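Local coordinates for cell division control protein 45 cdc45 putative (Entamoeba histolytica, PDB 6CC2) that probably acts in chromosomal DNA replication as a subunit of the replicative helicase, on a fold related to the RecJ-like DHH phosphoesterases, at residues A[22-32]-A[76-85]; A[423-431]-A[529-537]. All blocks are in the same frame, centred on the assembly; numbering follows the deposited sequence.

How the interactions relate
Interactions 1 and 2 sit in two separate sheets of the one chain, their centres about 39 Å apart and their nearest atoms about 22 Å apart, so neither touches the other. Interaction 1 pairs two inner, neighbouring strands of the N-terminal parallel sheet, at whose C-terminal strand ends DHH phosphoesterases carry their active site. Interaction 2 lays the last helix of the chain, 529-537, antiparallel along a strand of the edge hairpin of the C-terminal mixed sheet. The first combines a parallel backbone ladder with side-chain packing on both faces; the second has no direct hydrogen bond and relies on apolar side chains and two bridging waters. Along the chain, 22-32 and 76-85 close before 423-431 and 529-537 begin.

Interaction 1 (A[22-32]-A[76-85]); sequences KKTIQLYVSPT and DVHTVFFIDC
Tyr28 receives the rim of Phe82 on one face of its ring: Phe82 CE1 stands 3.6 Å from Tyr28 CD1, the ring centroids are 5.1 Å apart and the planes meet at 82°, a T-shaped pair. Next to it, Tyr28 CE1 touches Val80 CG1. Tyr28 OH reaches back along its own strand and donates to Gln26 OE1 at 2.7 Å, from above the amide plane, while Gln26 NE2 is held by Thr71. On the other side of the sheet Ile25 CG2 meets the edge of Phe81 at CD1, 3.6 Å away, and Leu27 CD2 bridges from Phe81 CB to Ile83 CD1. Between these two layers the backbones of 24-29 and 77-83 run parallel, bonding alternately from Gln26 N to Thr79 O and from Phe81 N to Gln26 O. A beta bulge at His78 shifts the register: Thr24 pairs with Val77, Ile25 with Thr79. These are inner strands of a six-stranded parallel sheet in a Rossmann-like alpha/beta fold built of beta-alpha-beta crossovers, with 53-57 on the far side of 24-29. Helix 61-71 packs on the Tyr28 side of the sheet through Val67 and Phe68; helix 33-48 covers Leu27, Val29 and Ile83. At the C-terminal strand ends Ser30 grips one carbonyl twice: its N reaches Ile83 O at 3.3 Å, and OG, placed between backbone N and carbonyl carbon (chi1 66°), reaches Ile83 O at 2.9 Å on a lone pair in the carbonyl plane. Thr32 OG1 donates to the anti lone pair of Asp84 OD2 at 3.1 Å and caps Ala35 N at the start of helix 33-48. Asp84 OD1 is bonded to Ser108 and lies close to Asp107, consistent with the metal-binding end of the sheet in DHH phosphoesterases.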
# COMPACT_ATOMS: atom_id res chain seq x y z
N LYS A 22 -14.85 -3.49 32.19
CA LYS A 22 -15.66 -2.74 31.23
C LYS A 22 -14.85 -1.73 30.43
O LYS A 22 -15.43 -0.85 29.78
CB LYS A 22 -16.82 -2.01 31.93
CG LYS A 22 -17.95 -1.61 30.99
CD LYS A 22 -18.56 -0.26 31.37
CE LYS A 22 -19.21 -0.30 32.75
NZ LYS A 22 -19.80 1.01 33.11
N LYS A 23 -13.53 -1.83 30.45
CA LYS A 23 -12.68 -0.95 29.66
C LYS A 23 -12.47 -1.54 28.26
O LYS A 23 -12.67 -2.73 28.03
CB LYS A 23 -11.35 -0.72 30.37
CG LYS A 23 -11.48 -0.05 31.73
CD LYS A 23 -10.13 0.07 32.42
CE LYS A 23 -10.22 0.95 33.66
NZ LYS A 23 -8.89 1.11 34.30
N THR A 24 -12.05 -0.68 27.33
CA THR A 24 -11.97 -1.06 25.92
C THR A 24 -10.58 -0.79 25.34
O THR A 24 -9.74 -0.10 25.93
CB THR A 24 -13.02 -0.30 25.08
OG1 THR A 24 -12.64 1.07 24.97
CG2 THR A 24 -14.39 -0.39 25.73
N ILE A 25 -10.35 -1.38 24.18
CA ILE A 25 -9.10 -1.25 23.43
C ILE A 25 -9.38 -0.43 22.18
O ILE A 25 -10.33 -0.71 21.44
CB ILE A 25 -8.51 -2.62 23.05
CG1 ILE A 25 -8.30 -3.48 24.31
CG2 ILE A 25 -7.21 -2.46 22.29
CD1 ILE A 25 -8.13 -4.96 23.98
N GLN A 26 -8.54 0.57 21.92
CA GLN A 26 -8.66 1.44 20.76
C GLN A 26 -7.48 1.17 19.85
O GLN A 26 -6.32 1.25 20.29
CB GLN A 26 -8.68 2.90 21.22
CG GLN A 26 -9.52 3.80 20.40
CD GLN A 26 -9.49 5.21 20.96
OE1 GLN A 26 -8.53 5.59 21.62
NE2 GLN A 26 -10.52 5.99 20.67
N LEU A 27 -7.75 0.85 18.58
CA LEU A 27 -6.70 0.56 17.63
C LEU A 27 -6.71 1.61 16.53
O LEU A 27 -7.70 1.74 15.81
CB LEU A 27 -6.87 -0.85 17.03
CG LEU A 27 -6.81 -1.97 18.07
CD1 LEU A 27 -8.21 -2.41 18.46
CD2 LEU A 27 -5.98 -3.13 17.56
N TYR A 28 -5.63 2.38 16.45
CA TYR A 28 -5.46 3.42 15.45
C TYR A 28 -4.76 2.82 14.23
O TYR A 28 -3.66 2.27 14.34
CB TYR A 28 -4.63 4.57 16.03
CG TYR A 28 -5.27 5.32 17.17
CD1 TYR A 28 -5.56 4.69 18.38
CD2 TYR A 28 -5.56 6.67 17.06
CE1 TYR A 28 -6.16 5.38 19.42
CE2 TYR A 28 -6.14 7.38 18.10
CZ TYR A 28 -6.44 6.73 19.28
OH TYR A 28 -7.02 7.44 20.30
N VAL A 29 -5.41 2.91 13.07
CA VAL A 29 -5.01 2.16 11.89
C VAL A 29 -4.65 3.15 10.80
O VAL A 29 -5.50 3.93 10.36
CB VAL A 29 -6.13 1.23 11.42
CG1 VAL A 29 -5.64 0.36 10.27
CG2 VAL A 29 -6.62 0.37 12.57
N SER A 30 -3.41 3.12 10.39
CA SER A 30 -2.98 3.93 9.24
C SER A 30 -3.38 3.26 7.93
O SER A 30 -3.71 2.08 7.89
CB SER A 30 -1.48 4.15 9.34
OG SER A 30 -0.79 2.93 9.19
N PRO A 31 -3.38 4.01 6.81
CA PRO A 31 -4.05 3.52 5.58
C PRO A 31 -3.19 2.62 4.70
O PRO A 31 -2.80 2.96 3.59
CB PRO A 31 -4.42 4.82 4.85
CG PRO A 31 -3.93 5.96 5.70
CD PRO A 31 -2.99 5.43 6.71
N THR A 32 -2.89 1.42 5.20
CA THR A 32 -2.27 0.38 4.39
C THR A 32 -3.05 -0.91 4.55
O THR A 32 -3.69 -1.13 5.58
CB THR A 32 -0.79 0.15 4.79
OG1 THR A 32 -0.70 -0.54 6.01
CG2 THR A 32 -0.02 1.49 4.88
N ASP A 76 -13.99 4.67 28.33
CA ASP A 76 -13.48 3.48 28.99
C ASP A 76 -12.26 2.90 28.30
O ASP A 76 -11.93 1.73 28.52
CB ASP A 76 -14.59 2.43 29.07
CG ASP A 76 -15.83 2.93 29.78
OD1 ASP A 76 -15.69 3.56 30.85
OD2 ASP A 76 -16.95 2.70 29.27
N VAL A 77 -11.56 3.68 27.47
CA VAL A 77 -10.41 3.15 26.76
C VAL A 77 -9.25 2.99 27.74
O VAL A 77 -8.81 3.96 28.36
CB VAL A 77 -10.03 4.05 25.57
CG1 VAL A 77 -8.80 3.51 24.87
CG2 VAL A 77 -11.20 4.12 24.61
N HIS A 78 -8.75 1.76 27.87
CA HIS A 78 -7.64 1.45 28.75
C HIS A 78 -6.34 1.17 28.02
O HIS A 78 -5.27 1.27 28.62
CB HIS A 78 -7.98 0.22 29.63
CG HIS A 78 -8.17 -1.06 28.87
ND1 HIS A 78 -7.14 -1.92 28.58
CD2 HIS A 78 -9.28 -1.63 28.35
CE1 HIS A 78 -7.60 -2.97 27.92
NE2 HIS A 78 -8.90 -2.82 27.77
N THR A 79 -6.41 0.83 26.73
CA THR A 79 -5.25 0.46 25.96
C THR A 79 -5.43 1.03 24.55
O THR A 79 -6.54 1.02 24.02
CB THR A 79 -5.10 -1.06 25.86
OG1 THR A 79 -4.98 -1.63 27.15
CG2 THR A 79 -3.86 -1.43 25.07
N VAL A 80 -4.34 1.50 23.96
CA VAL A 80 -4.34 1.91 22.56
C VAL A 80 -3.24 1.15 21.83
O VAL A 80 -2.15 0.93 22.38
CB VAL A 80 -4.16 3.43 22.38
CG1 VAL A 80 -5.28 4.15 23.07
CG2 VAL A 80 -2.80 3.88 22.89
N PHE A 81 -3.54 0.75 20.60
CA PHE A 81 -2.56 0.22 19.66
C PHE A 81 -2.46 1.20 18.50
O PHE A 81 -3.48 1.63 17.97
CB PHE A 81 -3.00 -1.14 19.11
CG PHE A 81 -2.85 -2.25 20.07
CD1 PHE A 81 -3.81 -2.50 21.04
CD2 PHE A 81 -1.73 -3.09 20.01
CE1 PHE A 81 -3.68 -3.56 21.92
CE2 PHE A 81 -1.60 -4.14 20.90
CZ PHE A 81 -2.56 -4.36 21.86
N PHE A 82 -1.23 1.55 18.13
CA PHE A 82 -0.94 2.32 16.93
C PHE A 82 -0.38 1.35 15.91
O PHE A 82 0.64 0.69 16.16
CB PHE A 82 0.05 3.44 17.23
CG PHE A 82 -0.45 4.44 18.26
CD1 PHE A 82 -1.78 4.83 18.30
CD2 PHE A 82 0.42 4.97 19.19
CE1 PHE A 82 -2.23 5.74 19.24
CE2 PHE A 82 -0.02 5.90 20.13
CZ PHE A 82 -1.36 6.28 20.15
N ILE A 83 -1.06 1.23 14.76
CA ILE A 83 -0.73 0.22 13.75
C ILE A 83 -0.15 0.90 12.51
O ILE A 83 -0.84 1.69 11.84
CB ILE A 83 -1.96 -0.63 13.41
CG1 ILE A 83 -2.45 -1.36 14.66
CG2 ILE A 83 -1.64 -1.61 12.29
CD1 ILE A 83 -3.75 -2.14 14.46
N ASP A 84 1.10 0.54 12.20
CA ASP A 84 1.86 1.01 11.02
C ASP A 84 2.08 2.51 11.04
O ASP A 84 2.28 3.14 10.02
CB ASP A 84 1.24 0.55 9.70
CG ASP A 84 2.29 -0.02 8.71
OD1 ASP A 84 3.47 -0.15 9.09
OD2 ASP A 84 1.93 -0.36 7.56
N CYS A 85 2.06 3.10 12.24
CA CYS A 85 2.44 4.48 12.45
C CYS A 85 2.94 4.62 13.88
O CYS A 85 2.80 3.70 14.69
CB CYS A 85 1.28 5.44 12.19
SG CYS A 85 -0.17 5.18 13.26
O HOH W 1 -11.14 -4.75 26.02

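Interaction 2 (A[423-431]-A[529-537]); sequences EANKYRFCS and LVKYKKALH. With EDO (1,2-ethanediol), chain C.
Tyr427 and Phe429 meet helix 529-537 without a single direct hydrogen bond, and two waters supply the polar links instead. One donates to Lys533 O at 2.9 Å and makes an unusually short approach to Tyr427 OH; the other accepts from Lys533 NZ and also bonds Ser431 OG. Lys533 thus works at three points, for its CG also lies over one face of the Phe429 ring, 4.1 Å from the centroid and 25° off the normal, a CH-pi contact. Phe429 is swung out toward the helix with CG anti to its backbone N (chi1 -172°), which puts Leu529 CD1 and Tyr532 CE2 at the ring edge. Leu536 CD2 fills the angle between the two aromatics, 3.7 Å from Tyr427 CE2 and 3.8 Å from Phe429 CD2. Beyond it, Tyr427 OH rests 3.4 Å from His537 CA, and Glu423 OE1 comes to the edge of the His537 ring at CD2, 3.3 Å away. On the side of the strand away from the helix, Arg428 NE donates to O2 of a 1,2-ethanediol, probably from the crystallisation liquor. A classic beta bulge, with Lys426 and Tyr427 both facing Glu423, interrupts the pairing of the hairpin, whose strands the disulfide Cys420-Cys430 ties together. Strand 427-431 and the helix run antiparallel at 177°. The strand's partner, 419-423, is outermost in a mixed beta-sheet, consistent with the DHHA1-like domain of the RecJ family.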
# COMPACT_ATOMS: atom_id res chain seq x y z
N GLU A 423 13.87 18.97 -10.64
CA GLU A 423 14.40 20.18 -10.04
C GLU A 423 15.45 19.77 -9.01
O GLU A 423 15.11 19.31 -7.92
CB GLU A 423 13.29 21.02 -9.42
CG GLU A 423 12.30 21.54 -10.47
CD GLU A 423 12.98 22.44 -11.51
OE1 GLU A 423 13.93 23.16 -11.16
OE2 GLU A 423 12.56 22.40 -12.68
N ALA A 424 16.71 19.89 -9.40
CA ALA A 424 17.86 19.77 -8.49
C ALA A 424 17.93 18.42 -7.81
O ALA A 424 18.54 18.29 -6.73
CB ALA A 424 17.83 20.89 -7.44
N ASN A 425 17.37 17.38 -8.42
CA ASN A 425 17.31 16.05 -7.82
C ASN A 425 16.70 16.09 -6.42
O ASN A 425 17.05 15.31 -5.55
CB ASN A 425 18.69 15.41 -7.78
CG ASN A 425 19.16 15.02 -9.14
OD1 ASN A 425 18.44 14.36 -9.88
ND2 ASN A 425 20.35 15.44 -9.49
N LYS A 426 15.77 17.01 -6.22
CA LYS A 426 14.99 17.09 -4.99
C LYS A 426 13.56 16.62 -5.19
O LYS A 426 12.97 16.01 -4.30
CB LYS A 426 14.98 18.52 -4.47
CG LYS A 426 16.36 19.12 -4.22
CD LYS A 426 16.83 18.87 -2.81
CE LYS A 426 18.15 19.58 -2.54
NZ LYS A 426 18.52 19.50 -1.10
N TYR A 427 12.99 16.90 -6.36
CA TYR A 427 11.64 16.51 -6.68
C TYR A 427 11.47 16.65 -8.18
O TYR A 427 12.20 17.39 -8.84
CB TYR A 427 10.59 17.38 -5.95
CG TYR A 427 10.76 18.86 -6.18
CD1 TYR A 427 11.59 19.62 -5.36
CD2 TYR A 427 10.09 19.51 -7.21
CE1 TYR A 427 11.77 20.97 -5.58
CE2 TYR A 427 10.28 20.86 -7.44
CZ TYR A 427 11.13 21.58 -6.62
OH TYR A 427 11.31 22.94 -6.82
N ARG A 428 10.50 15.93 -8.70
CA ARG A 428 10.00 16.16 -10.04
C ARG A 428 8.76 17.04 -9.93
O ARG A 428 8.01 16.94 -8.96
CB ARG A 428 9.65 14.87 -10.77
CG ARG A 428 10.85 14.03 -11.07
CD ARG A 428 10.49 12.88 -12.00
NE ARG A 428 11.74 12.24 -12.38
CZ ARG A 428 12.29 11.20 -11.75
NH1 ARG A 428 11.66 10.61 -10.75
NH2 ARG A 428 13.45 10.74 -12.16
N PHE A 429 8.60 17.92 -10.90
CA PHE A 429 7.47 18.85 -10.92
C PHE A 429 6.83 18.74 -12.29
O PHE A 429 7.53 18.78 -13.31
CB PHE A 429 7.91 20.31 -10.68
CG PHE A 429 6.76 21.25 -10.52
CD1 PHE A 429 6.06 21.70 -11.64
CD2 PHE A 429 6.38 21.67 -9.28
CE1 PHE A 429 4.97 22.57 -11.47
CE2 PHE A 429 5.29 22.52 -9.11
CZ PHE A 429 4.59 22.95 -10.22
N CYS A 430 5.50 18.60 -12.30
CA CYS A 430 4.76 18.53 -13.55
C CYS A 430 3.51 19.37 -13.41
O CYS A 430 2.83 19.30 -12.39
CB CYS A 430 4.38 17.11 -13.89
SG CYS A 430 3.79 16.97 -15.58
N SER A 431 3.19 20.15 -14.44
CA SER A 431 1.97 20.95 -14.43
C SER A 431 1.15 20.61 -15.67
O SER A 431 1.69 20.40 -16.75
CB SER A 431 2.27 22.46 -14.37
OG SER A 431 2.91 22.94 -15.51
N LEU A 529 1.65 30.45 -10.81
CA LEU A 529 2.38 29.19 -11.00
C LEU A 529 3.89 29.42 -10.97
O LEU A 529 4.62 28.67 -10.32
CB LEU A 529 1.96 28.54 -12.33
CG LEU A 529 2.69 27.24 -12.65
CD1 LEU A 529 2.39 26.15 -11.67
CD2 LEU A 529 2.33 26.78 -14.09
N VAL A 530 4.37 30.43 -11.72
CA VAL A 530 5.81 30.70 -11.76
C VAL A 530 6.32 31.14 -10.39
O VAL A 530 7.36 30.65 -9.93
CB VAL A 530 6.12 31.75 -12.85
CG1 VAL A 530 7.52 32.30 -12.71
CG2 VAL A 530 5.94 31.11 -14.23
N LYS A 531 5.57 32.01 -9.72
CA LYS A 531 5.93 32.45 -8.38
C LYS A 531 6.05 31.25 -7.44
O LYS A 531 7.02 31.14 -6.67
CB LYS A 531 4.88 33.43 -7.87
CG LYS A 531 5.12 33.94 -6.47
CD LYS A 531 3.97 34.85 -6.02
CE LYS A 531 4.23 35.44 -4.64
NZ LYS A 531 3.10 36.29 -4.19
N TYR A 532 5.08 30.35 -7.49
CA TYR A 532 5.11 29.16 -6.64
C TYR A 532 6.28 28.24 -6.98
O TYR A 532 6.95 27.71 -6.08
CB TYR A 532 3.80 28.40 -6.78
CG TYR A 532 3.82 27.11 -6.00
CD1 TYR A 532 3.72 27.11 -4.62
CD2 TYR A 532 3.99 25.89 -6.63
CE1 TYR A 532 3.77 25.95 -3.91
CE2 TYR A 532 4.03 24.72 -5.92
CZ TYR A 532 3.92 24.76 -4.55
OH TYR A 532 3.98 23.60 -3.84
N LYS A 533 6.56 28.04 -8.27
CA LYS A 533 7.68 27.18 -8.63
C LYS A 533 8.99 27.77 -8.12
O LYS A 533 9.86 27.03 -7.65
CB LYS A 533 7.72 26.99 -10.15
CG LYS A 533 6.59 26.07 -10.66
CD LYS A 533 6.32 26.27 -12.17
CE LYS A 533 7.27 25.51 -13.02
NZ LYS A 533 7.00 25.73 -14.50
N LYS A 534 9.14 29.10 -8.20
CA LYS A 534 10.36 29.74 -7.72
C LYS A 534 10.49 29.60 -6.21
O LYS A 534 11.60 29.35 -5.70
CB LYS A 534 10.39 31.21 -8.13
CG LYS A 534 10.53 31.42 -9.63
CD LYS A 534 10.67 32.90 -10.00
CE LYS A 534 9.44 33.70 -9.59
NZ LYS A 534 9.41 35.05 -10.23
N ALA A 535 9.38 29.75 -5.48
CA ALA A 535 9.41 29.61 -4.03
C ALA A 535 9.72 28.19 -3.61
O ALA A 535 10.47 27.96 -2.65
CB ALA A 535 8.06 30.05 -3.44
N LEU A 536 9.11 27.22 -4.30
CA LEU A 536 9.38 25.83 -4.03
C LEU A 536 10.86 25.53 -4.23
O LEU A 536 11.51 24.93 -3.37
CB LEU A 536 8.52 24.98 -4.96
CG LEU A 536 8.30 23.51 -4.66
CD1 LEU A 536 7.47 23.28 -3.41
CD2 LEU A 536 7.62 22.92 -5.90
N HIS A 537 11.42 25.99 -5.35
CA HIS A 537 12.83 25.73 -5.65
C HIS A 537 13.73 26.33 -4.57
O HIS A 537 14.74 25.73 -4.19
CB HIS A 537 13.17 26.30 -7.02
CG HIS A 537 14.47 25.82 -7.57
ND1 HIS A 537 15.68 26.38 -7.22
CD2 HIS A 537 14.76 24.84 -8.47
CE1 HIS A 537 16.65 25.76 -7.86
NE2 HIS A 537 16.12 24.82 -8.63
C1 EDO C . 10.67 14.72 -15.13
O1 EDO C . 10.01 13.54 -15.64
C2 EDO C . 12.18 14.63 -15.32
O2 EDO C . 12.71 13.48 -14.65
O HOH W 2 10.26 24.35 -8.65
O HOH W 3 5.72 23.09 -15.20